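Local atomic coordinates of transmembrane protein (Bartonella henselae, PDB entry 3PAM), a protein that probably binds solutes, perhaps oligopeptides, as part of an ABC-type transport system, with this chain being one domain of the protein. Residues Val22-Ser27 with Ser248-Ile253; Phe131-Gln136 with Tyr177-Gly182. All blocks are in the same frame, centred on the assembly; numbering follows the deposited sequence.

Interaction 1 of 2, residues Val22-Ser27 with Ser248-Ile253; sequences VRQALS and SGSYYI
The Arg23 guanidinium lies obliquely across the Tyr251 ring, whose CD1 sits over one guanidinium face toward the rim, the planes 18° apart. This arginine ties helix 20-29 to the turn joining helix 232-249 to strand 252-257 in a domain of the family 5 solute-binding proteins. At the guanidinium edge, NE and NH2 grip a single acceptor side-on: Gly249 O lies 3.1 Å from Arg23 NE and 2.8 Å from Arg23 NH2, in the guanidinium plane. The NH2 bond uses a carbonyl lone pair, and the chain reaches this oxygen by bending at chi3 (-57°). Ser250 O adds a weak, bent bond to the same NE, while Arg23 NH1 turns to Phe17 O, so all three nitrogens have backbone acceptors. Ser250, the first residue past helix 232-249, has positive phi and brings its CB against the backbone of Arg23 and Gln24. One helical turn after Arg23, Ser27 packs against Ile253, whose CD1 lies 3.7 Å from Ser27 CA; Phe10 and Phe147 touch the same isoleucine. Between the serines sits a water that bonds Ser27 OG and Ser250 OG, and donates to Tyr252 O at 2.7 Å from the water oxygen.

Interaction 2 of 2, residues Phe131-Gln136 with Tyr177-Gly182; sequences FEIMTQ and YDMIIG
The Phe131 ring is met obliquely by Asp178 CB and Met179 CE, and the Asp178 carboxylate stands almost at right angles to it, the planes 82° apart. In Tyr177, Ile180 CG1 covers one ring face near the rim, and Met179 N lies at the ring edge. Here strand 130-135 pairs in parallel with strand 179-184, the short segments inclined at 29°. Met134 N donates to Met179 O over 3.1 Å, nearly straight; the preceding bond, from Met179 N to Glu132 O, is weak and bent. Next to that poor pairing Asp178 takes over: its OD2 accepts from Glu132 N at 2.7 Å through the anti lone pair, a side chain standing in for a strand partner. Two waters bridge the strands. One donates to Glu132 O and Glu132 OE1 and accepts from Asp178 N; a second lies between Met134 O and Ile181 N, 2.9 Å from each. Glu132 OE1 also forms a salt bridge with Arg171. Met179, a selenomethionine, points to the same face as Ile133, CG anti to the backbone N (chi1 -172°), and runs alongside it, SE 3.8 Å from Ile133 CD1. The bend at chi3 then lays CE against Phe131 CE1 (3.7 Å), while SE makes an oblique Met-aromatic contact, 5.1 Å from the Phe131 ring centroid. On the other face Ile180 CG2 touches Met134 CB at 4.0 Å. Helix 138-152 packs on the Phe131 and Met179 face through Leu151 and Phe147, and helix 165-174 covers Met134 and Ile180 with Tyr168 and Leu172. Strand 157-162 bonds the far edge of strand 130-135, and strand 5-10 lies next to strand 179-184, completing the neighbourhood in the mixed sheet.

Both contacts are largely buried and reach the same mixed sheet, but the centre of interaction 1 lies about 5 Å, and that of interaction 2 about 13 Å, from the centre of the chain; the two centres are about 15 Å apart. Interaction 2 joins neighbouring strands within the sheet, whereas interaction 1 fastens a helix to the turn leading into another strand. Strand 5-10 stands between strands 252-257 and 179-184, and helix 138-152 touches both contacts. They meet directly where Leu26 CD1 packs on Phe131 CE2, 4.0 Å away. One arginine supplies the direct polar links of interaction 1; backbone amides and one aspartate supply those of interaction 2. Bridging water occurs in both.

Interaction 1 of 2, residues Val22-Ser27 with Ser248-Ile253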
loop_
_atom_site.group_PDB
_atom_site.type_symbol
_atom_site.label_atom_id
_atom_site.label_comp_id
_atom_site.label_asym_id
_atom_site.label_seq_id
_atom_site.Cartn_x
_atom_site.Cartn_y
_atom_site.Cartn_z
ATOM N N VAL A 22 5.193 3.084 9.585
ATOM C CA VAL A 22 6.135 3.633 8.615
ATOM C C VAL A 22 5.544 3.670 7.204
ATOM O O VAL A 22 5.573 4.705 6.515
ATOM C CB VAL A 22 7.410 2.790 8.553
ATOM C CG1 VAL A 22 8.316 3.274 7.420
ATOM C CG2 VAL A 22 8.133 2.804 9.894
ATOM N N ARG A 23 5.030 2.530 6.770
ATOM C CA ARG A 23 4.350 2.449 5.468
ATOM C C ARG A 23 3.145 3.408 5.494
ATOM O O ARG A 23 2.866 4.101 4.519
ATOM C CB ARG A 23 3.927 1.013 5.181
ATOM C CG ARG A 23 5.093 0.019 5.236
ATOM C CD ARG A 23 4.694 -1.328 4.663
ATOM N NE ARG A 23 3.541 -1.907 5.349
ATOM C CZ ARG A 23 3.619 -2.856 6.282
ATOM N NH1 ARG A 23 4.805 -3.350 6.641
ATOM N NH2 ARG A 23 2.512 -3.320 6.849
ATOM N N GLN A 24 2.472 3.489 6.639
ATOM C CA GLN A 24 1.359 4.415 6.762
ATOM C C GLN A 24 1.840 5.869 6.591
ATOM O O GLN A 24 1.239 6.649 5.852
ATOM C CB GLN A 24 0.680 4.204 8.098
ATOM C CG GLN A 24 -0.772 4.569 8.131
ATOM C CD GLN A 24 -1.270 4.708 9.566
ATOM O OE1 GLN A 24 -0.699 4.111 10.478
ATOM N NE2 GLN A 24 -2.332 5.486 9.770
ATOM N N ALA A 25 2.962 6.200 7.227
ATOM C CA ALA A 25 3.562 7.539 7.103
ATOM C C ALA A 25 3.966 7.866 5.669
ATOM O O ALA A 25 3.663 8.950 5.183
ATOM C CB ALA A 25 4.754 7.666 8.019
ATOM N N LEU A 26 4.665 6.940 4.995
ATOM C CA LEU A 26 5.144 7.218 3.639
ATOM C C LEU A 26 3.982 7.379 2.671
ATOM O O LEU A 26 4.044 8.204 1.753
ATOM C CB LEU A 26 6.108 6.136 3.122
ATOM C CG LEU A 26 7.476 5.955 3.792
ATOM C CD1 LEU A 26 8.552 5.706 2.778
ATOM C CD2 LEU A 26 7.883 7.097 4.673
ATOM N N SER A 27 2.936 6.576 2.882
ATOM C CA SER A 27 1.701 6.665 2.140
ATOM C C SER A 27 1.097 8.058 2.233
ATOM O O SER A 27 0.729 8.646 1.232
ATOM C CB SER A 27 0.703 5.628 2.627
ATOM O OG SER A 27 -0.399 5.557 1.733
ATOM N N SER A 248 -5.439 -1.359 6.146
ATOM C CA SER A 248 -4.796 -1.083 7.437
ATOM C C SER A 248 -3.339 -1.469 7.420
ATOM O O SER A 248 -2.560 -0.995 8.242
ATOM C CB SER A 248 -5.493 -1.828 8.574
ATOM O OG SER A 248 -6.797 -1.338 8.734
ATOM N N GLY A 249 -2.981 -2.362 6.497
ATOM C CA GLY A 249 -1.606 -2.747 6.321
ATOM C C GLY A 249 -0.738 -1.759 5.578
ATOM O O GLY A 249 0.472 -1.788 5.741
ATOM N N SER A 250 -1.335 -0.895 4.758
ATOM C CA SER A 250 -0.568 -0.036 3.853
ATOM C C SER A 250 0.526 -0.824 3.111
ATOM O O SER A 250 1.667 -0.380 3.019
ATOM C CB SER A 250 0.016 1.187 4.586
ATOM O OG SER A 250 -1.012 2.124 4.919
ATOM N N TYR A 251 0.173 -1.997 2.599
ATOM C CA TYR A 251 1.079 -2.779 1.751
ATOM C C TYR A 251 1.341 -2.069 0.434
ATOM O O TYR A 251 2.372 -2.270 -0.193
ATOM C CB TYR A 251 0.515 -4.191 1.519
ATOM C CG TYR A 251 0.438 -4.937 2.816
ATOM C CD1 TYR A 251 1.600 -5.382 3.451
ATOM C CD2 TYR A 251 -0.786 -5.143 3.451
ATOM C CE1 TYR A 251 1.540 -6.021 4.678
ATOM C CE2 TYR A 251 -0.858 -5.799 4.680
ATOM C CZ TYR A 251 0.311 -6.223 5.282
ATOM O OH TYR A 251 0.257 -6.869 6.491
ATOM N N TYR A 252 0.403 -1.211 0.044
ATOM C CA TYR A 252 0.505 -0.448 -1.198
ATOM C C TYR A 252 0.336 0.999 -0.831
ATOM O O TYR A 252 -0.308 1.308 0.177
ATOM C CB TYR A 252 -0.626 -0.836 -2.171
ATOM C CG TYR A 252 -0.321 -1.977 -3.119
ATOM C CD1 TYR A 252 0.091 -3.226 -2.647
ATOM C CD2 TYR A 252 -0.494 -1.820 -4.494
ATOM C CE1 TYR A 252 0.368 -4.276 -3.535
ATOM C CE2 TYR A 252 -0.227 -2.845 -5.373
ATOM C CZ TYR A 252 0.201 -4.071 -4.899
ATOM O OH TYR A 252 0.463 -5.085 -5.802
ATOM N N ILE A 253 0.920 1.896 -1.616
ATOM C CA ILE A 253 0.502 3.280 -1.571
ATOM C C ILE A 253 -0.289 3.333 -2.823
ATOM O O ILE A 253 0.286 3.247 -3.917
ATOM C CB ILE A 253 1.630 4.293 -1.711
ATOM C CG1 ILE A 253 2.703 4.058 -0.669
ATOM C CG2 ILE A 253 1.066 5.699 -1.563
ATOM C CD1 ILE A 253 3.721 5.174 -0.577
HETATM O O HOH W 1 -1.407 2.631 2.201
#

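Interaction 2 of 2, residues Phe131-Gln136 with Tyr177-Gly182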
loop_
_atom_site.group_PDB
_atom_site.type_symbol
_atom_site.label_atom_id
_atom_site.label_comp_id
_atom_site.label_asym_id
_atom_site.label_seq_id
_atom_site.Cartn_x
_atom_site.Cartn_y
_atom_site.Cartn_z
ATOM N N PHE A 131 16.395 4.344 0.240
ATOM C CA PHE A 131 15.943 3.187 -0.495
ATOM C C PHE A 131 15.798 3.506 -1.970
ATOM O O PHE A 131 15.826 4.671 -2.359
ATOM C CB PHE A 131 14.642 2.619 0.092
ATOM C CG PHE A 131 13.446 3.522 -0.054
ATOM C CD1 PHE A 131 12.600 3.406 -1.169
ATOM C CD2 PHE A 131 13.128 4.454 0.944
ATOM C CE1 PHE A 131 11.476 4.220 -1.298
ATOM C CE2 PHE A 131 12.025 5.258 0.824
ATOM C CZ PHE A 131 11.188 5.142 -0.309
ATOM N N GLU A 132 15.634 2.464 -2.775
ATOM C CA GLU A 132 15.552 2.579 -4.218
ATOM C C GLU A 132 14.136 2.274 -4.704
ATOM O O GLU A 132 13.490 1.337 -4.218
ATOM C CB GLU A 132 16.540 1.596 -4.842
ATOM C CG GLU A 132 16.761 1.729 -6.312
ATOM C CD GLU A 132 17.273 0.433 -6.923
ATOM O OE1 GLU A 132 16.567 -0.601 -6.828
ATOM O OE2 GLU A 132 18.375 0.443 -7.499
ATOM N N ILE A 133 13.654 3.102 -5.634
ATOM C CA ILE A 133 12.415 2.823 -6.364
ATOM C C ILE A 133 12.761 2.433 -7.821
ATOM O O ILE A 133 13.390 3.200 -8.566
ATOM C CB ILE A 133 11.424 4.008 -6.324
ATOM C CG1 ILE A 133 11.298 4.550 -4.894
ATOM C CG2 ILE A 133 10.048 3.578 -6.823
ATOM C CD1 ILE A 133 10.190 5.596 -4.700
HETATM N N MSE A 134 12.370 1.217 -8.183
HETATM C CA MSE A 134 12.666 0.649 -9.490
HETATM C C MSE A 134 11.466 0.856 -10.388
HETATM O O MSE A 134 10.361 0.399 -10.091
HETATM C CB MSE A 134 13.001 -0.844 -9.379
HETATM C CG MSE A 134 13.055 -1.556 -10.705
HETATM SE SE MSE A 134 13.652 -3.395 -10.502
HETATM C CE MSE A 134 15.518 -3.003 -10.885
ATOM N N THR A 135 11.681 1.571 -11.478
ATOM C CA THR A 135 10.602 1.802 -12.425
ATOM C C THR A 135 10.981 1.214 -13.757
ATOM O O THR A 135 12.163 0.972 -14.024
ATOM C CB THR A 135 10.300 3.296 -12.609
ATOM O OG1 THR A 135 11.507 3.982 -12.969
ATOM C CG2 THR A 135 9.716 3.883 -11.315
ATOM N N GLN A 136 9.967 0.995 -14.585
ATOM C CA GLN A 136 10.171 0.453 -15.925
ATOM C C GLN A 136 9.978 1.480 -17.022
ATOM O O GLN A 136 10.652 1.401 -18.049
ATOM C CB GLN A 136 9.303 -0.790 -16.176
ATOM C CG GLN A 136 7.837 -0.696 -15.738
ATOM C CD GLN A 136 7.075 -1.989 -16.013
ATOM O OE1 GLN A 136 7.666 -3.067 -16.081
ATOM N NE2 GLN A 136 5.761 -1.884 -16.198
ATOM N N TYR A 177 14.043 -5.560 -4.860
ATOM C CA TYR A 177 13.668 -4.166 -4.968
ATOM C C TYR A 177 13.247 -3.699 -3.598
ATOM O O TYR A 177 12.787 -4.496 -2.786
ATOM C CB TYR A 177 12.501 -3.972 -5.968
ATOM C CG TYR A 177 11.321 -4.893 -5.750
ATOM C CD1 TYR A 177 10.293 -4.562 -4.860
ATOM C CD2 TYR A 177 11.218 -6.092 -6.454
ATOM C CE1 TYR A 177 9.202 -5.423 -4.663
ATOM C CE2 TYR A 177 10.145 -6.949 -6.269
ATOM C CZ TYR A 177 9.149 -6.619 -5.363
ATOM O OH TYR A 177 8.097 -7.481 -5.169
ATOM N N ASP A 178 13.391 -2.409 -3.334
ATOM C CA ASP A 178 12.826 -1.836 -2.127
ATOM C C ASP A 178 11.347 -1.526 -2.363
ATOM O O ASP A 178 10.483 -1.783 -1.504
ATOM C CB ASP A 178 13.591 -0.560 -1.759
ATOM C CG ASP A 178 15.051 -0.822 -1.379
ATOM O OD1 ASP A 178 15.337 -1.844 -0.721
ATOM O OD2 ASP A 178 15.917 0.013 -1.700
HETATM N N MSE A 179 11.065 -0.949 -3.530
HETATM C CA MSE A 179 9.737 -0.453 -3.872
HETATM C C MSE A 179 9.611 -0.485 -5.391
HETATM O O MSE A 179 10.586 -0.234 -6.089
HETATM C CB MSE A 179 9.545 0.972 -3.349
HETATM C CG MSE A 179 8.143 1.527 -3.469
HETATM SE SE MSE A 179 7.936 3.301 -2.671
HETATM C CE MSE A 179 8.112 2.814 -0.795
ATOM N N ILE A 180 8.416 -0.814 -5.876
ATOM C CA ILE A 180 8.096 -0.751 -7.285
ATOM C C ILE A 180 6.697 -0.173 -7.470
ATOM O O ILE A 180 5.974 0.033 -6.496
ATOM C CB ILE A 180 8.136 -2.156 -7.966
ATOM C CG1 ILE A 180 7.347 -3.160 -7.121
ATOM C CG2 ILE A 180 9.578 -2.604 -8.196
ATOM C CD1 ILE A 180 6.411 -4.003 -7.904
ATOM N N ILE A 181 6.345 0.109 -8.726
ATOM C CA ILE A 181 4.961 0.378 -9.086
ATOM C C ILE A 181 4.371 -0.909 -9.617
ATOM O O ILE A 181 4.779 -1.417 -10.662
ATOM C CB ILE A 181 4.784 1.515 -10.132
ATOM C CG1 ILE A 181 5.660 2.714 -9.768
ATOM C CG2 ILE A 181 3.307 1.866 -10.260
ATOM C CD1 ILE A 181 5.005 4.079 -9.944
ATOM N N GLY A 182 3.419 -1.432 -8.863
ATOM C CA GLY A 182 2.813 -2.694 -9.164
ATOM C C GLY A 182 1.364 -2.464 -9.504
ATOM O O GLY A 182 0.719 -1.543 -8.980
HETATM O O HOH W 2 14.271 -0.980 -5.704
HETATM O O HOH W 3 7.738 -0.374 -11.176
#